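Local coordinates for protein malonate decarboxylase subunit alpha (Acinetobacter baumannii ATCC 17978, PDB 6MPR) that probably acts as the acyl-carrier-protein transferase subunit of malonate decarboxylase, exchanging acetyl for malonyl on the carrier before decarboxylation, at residues G389-M394 / P464-G469. Numbering follows the deposited sequence.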
loop_
_atom_site.group_PDB
_atom_site.type_symbol
_atom_site.label_atom_id
_atom_site.label_comp_id
_atom_site.label_asym_id
_atom_site.label_seq_id
_atom_site.Cartn_x
_atom_site.Cartn_y
_atom_site.Cartn_z
ATOM N N GLY A 389 14.129 -5.356 0.826
ATOM C CA GLY A 389 12.955 -6.138 1.179
ATOM C C GLY A 389 11.815 -5.266 1.685
ATOM O O GLY A 389 11.531 -4.190 1.145
ATOM N N GLY A 390 11.163 -5.715 2.756
ATOM C CA GLY A 390 10.057 -4.954 3.317
ATOM C C GLY A 390 10.442 -3.830 4.251
ATOM O O GLY A 390 9.581 -3.020 4.601
ATOM N N ALA A 391 11.719 -3.743 4.641
ATOM C CA ALA A 391 12.100 -2.848 5.735
ATOM C C ALA A 391 11.770 -1.380 5.490
ATOM O O ALA A 391 11.299 -0.720 6.433
ATOM C CB ALA A 391 13.589 -3.031 6.053
ATOM N N PRO A 392 11.983 -0.797 4.304
ATOM C CA PRO A 392 11.616 0.619 4.148
ATOM C C PRO A 392 10.126 0.867 4.300
ATOM O O PRO A 392 9.733 1.900 4.846
ATOM C CB PRO A 392 12.110 0.950 2.736
ATOM C CG PRO A 392 13.206 -0.024 2.506
ATOM C CD PRO A 392 12.737 -1.286 3.135
ATOM N N ASN A 393 9.284 -0.050 3.815
ATOM C CA ASN A 393 7.843 0.132 3.941
ATOM C C ASN A 393 7.391 -0.019 5.387
ATOM O O ASN A 393 6.478 0.679 5.835
ATOM C CB ASN A 393 7.115 -0.869 3.047
ATOM C CG ASN A 393 5.606 -0.785 3.194
ATOM O OD1 ASN A 393 4.998 0.224 2.835
ATOM N ND2 ASN A 393 5.001 -1.838 3.746
ATOM N N MET A 394 8.030 -0.918 6.127
ATOM C CA MET A 394 7.685 -1.095 7.530
ATOM C C MET A 394 8.307 -0.018 8.413
ATOM O O MET A 394 7.690 0.386 9.413
ATOM C CB MET A 394 8.125 -2.483 7.987
ATOM C CG MET A 394 7.666 -3.599 7.061
ATOM S SD MET A 394 5.863 -3.754 7.035
ATOM C CE MET A 394 5.608 -4.183 8.736
ATOM N N PRO A 464 22.101 3.761 -0.490
ATOM C CA PRO A 464 21.002 2.826 -0.185
ATOM C C PRO A 464 20.764 2.716 1.317
ATOM O O PRO A 464 21.498 2.034 2.043
ATOM C CB PRO A 464 21.463 1.500 -0.808
ATOM C CG PRO A 464 22.911 1.630 -0.999
ATOM C CD PRO A 464 23.213 3.099 -1.192
ATOM N N ILE A 465 19.736 3.423 1.778
ATOM C CA ILE A 465 19.388 3.556 3.191
ATOM C C ILE A 465 18.139 2.728 3.450
ATOM O O ILE A 465 17.107 2.949 2.808
ATOM C CB ILE A 465 19.131 5.025 3.569
ATOM C CG1 ILE A 465 20.355 5.888 3.288
ATOM C CG2 ILE A 465 18.668 5.135 5.013
ATOM C CD1 ILE A 465 21.618 5.312 3.819
ATOM N N MET A 466 18.220 1.798 4.400
ATOM C CA MET A 466 17.062 0.987 4.747
ATOM C C MET A 466 16.027 1.811 5.508
ATOM O O MET A 466 14.847 1.842 5.140
ATOM C CB MET A 466 17.523 -0.220 5.568
ATOM C CG MET A 466 16.447 -1.218 5.839
ATOM S SD MET A 466 17.116 -2.716 6.614
ATOM C CE MET A 466 17.646 -2.038 8.185
ATOM N N ILE A 467 16.457 2.528 6.547
ATOM C CA ILE A 467 15.562 3.316 7.387
ATOM C C ILE A 467 16.246 4.643 7.663
ATOM O O ILE A 467 17.369 4.664 8.186
ATOM C CB ILE A 467 15.234 2.601 8.705
ATOM C CG1 ILE A 467 14.373 1.356 8.450
ATOM C CG2 ILE A 467 14.445 3.508 9.638
ATOM C CD1 ILE A 467 14.177 0.535 9.698
ATOM N N TYR A 468 15.581 5.747 7.315
ATOM C CA TYR A 468 16.146 7.068 7.544
ATOM C C TYR A 468 16.041 7.462 9.009
ATOM O O TYR A 468 15.086 7.116 9.709
ATOM C CB TYR A 468 15.476 8.129 6.661
ATOM C CG TYR A 468 16.006 8.067 5.237
ATOM C CD1 TYR A 468 15.448 7.201 4.308
ATOM C CD2 TYR A 468 17.081 8.849 4.845
ATOM C CE1 TYR A 468 15.937 7.115 3.017
ATOM C CE2 TYR A 468 17.571 8.783 3.546
ATOM C CZ TYR A 468 16.990 7.905 2.638
ATOM O OH TYR A 468 17.448 7.798 1.349
ATOM N N GLY A 469 17.052 8.200 9.468
ATOM C CA GLY A 469 17.120 8.551 10.877
ATOM C C GLY A 469 15.892 9.291 11.363
ATOM O O GLY A 469 15.452 9.104 12.500
#
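The carbonyl oxygen of Met466 is approached by Pro392 and, across the dimer interface, by a guanidinium. Pro392 CA lies 3.6 Å from Met466 O, and the 128° angle at the hydrogen marks a bent CA-H...O contact. The proline ring closes on the same oxygen, with Pro392 CG 3.6 Å and Pro392 CB 3.8 Å from Met466 O. Conventional hydrogen bonding is supplied by Arg402 of the second subunit, which hydrogen-bonds Met466 O through NH2 and Ile465 O through NE.

Beside this polar point Ala391 and Met466 make an apolar contact. With CG anti to the backbone N (chi1 -173°), the Met466 chain runs past the methyl of Ala391: Ala391 CB is 3.4 Å from Met466 CG, closer than carbon atoms normally pack, and 3.6 Å from Met466 SD. Separately, Ile467 CG1 rests loosely against the Ala391 carbonyl, 4.2 Å from Ala391 O.

On the helical side, Met394 N donates to Gly390 O at 3.0 Å, closing one turn that presents Ala391 and Pro392. On the other, two successive residues, Met466 and Ile467, lie opposite the single residue Ser377 of strand 377-378, and Ile467 shares a backbone hydrogen bond with it. The arrangement is thus a short helix packed against a classic beta bulge, at the subunit interface.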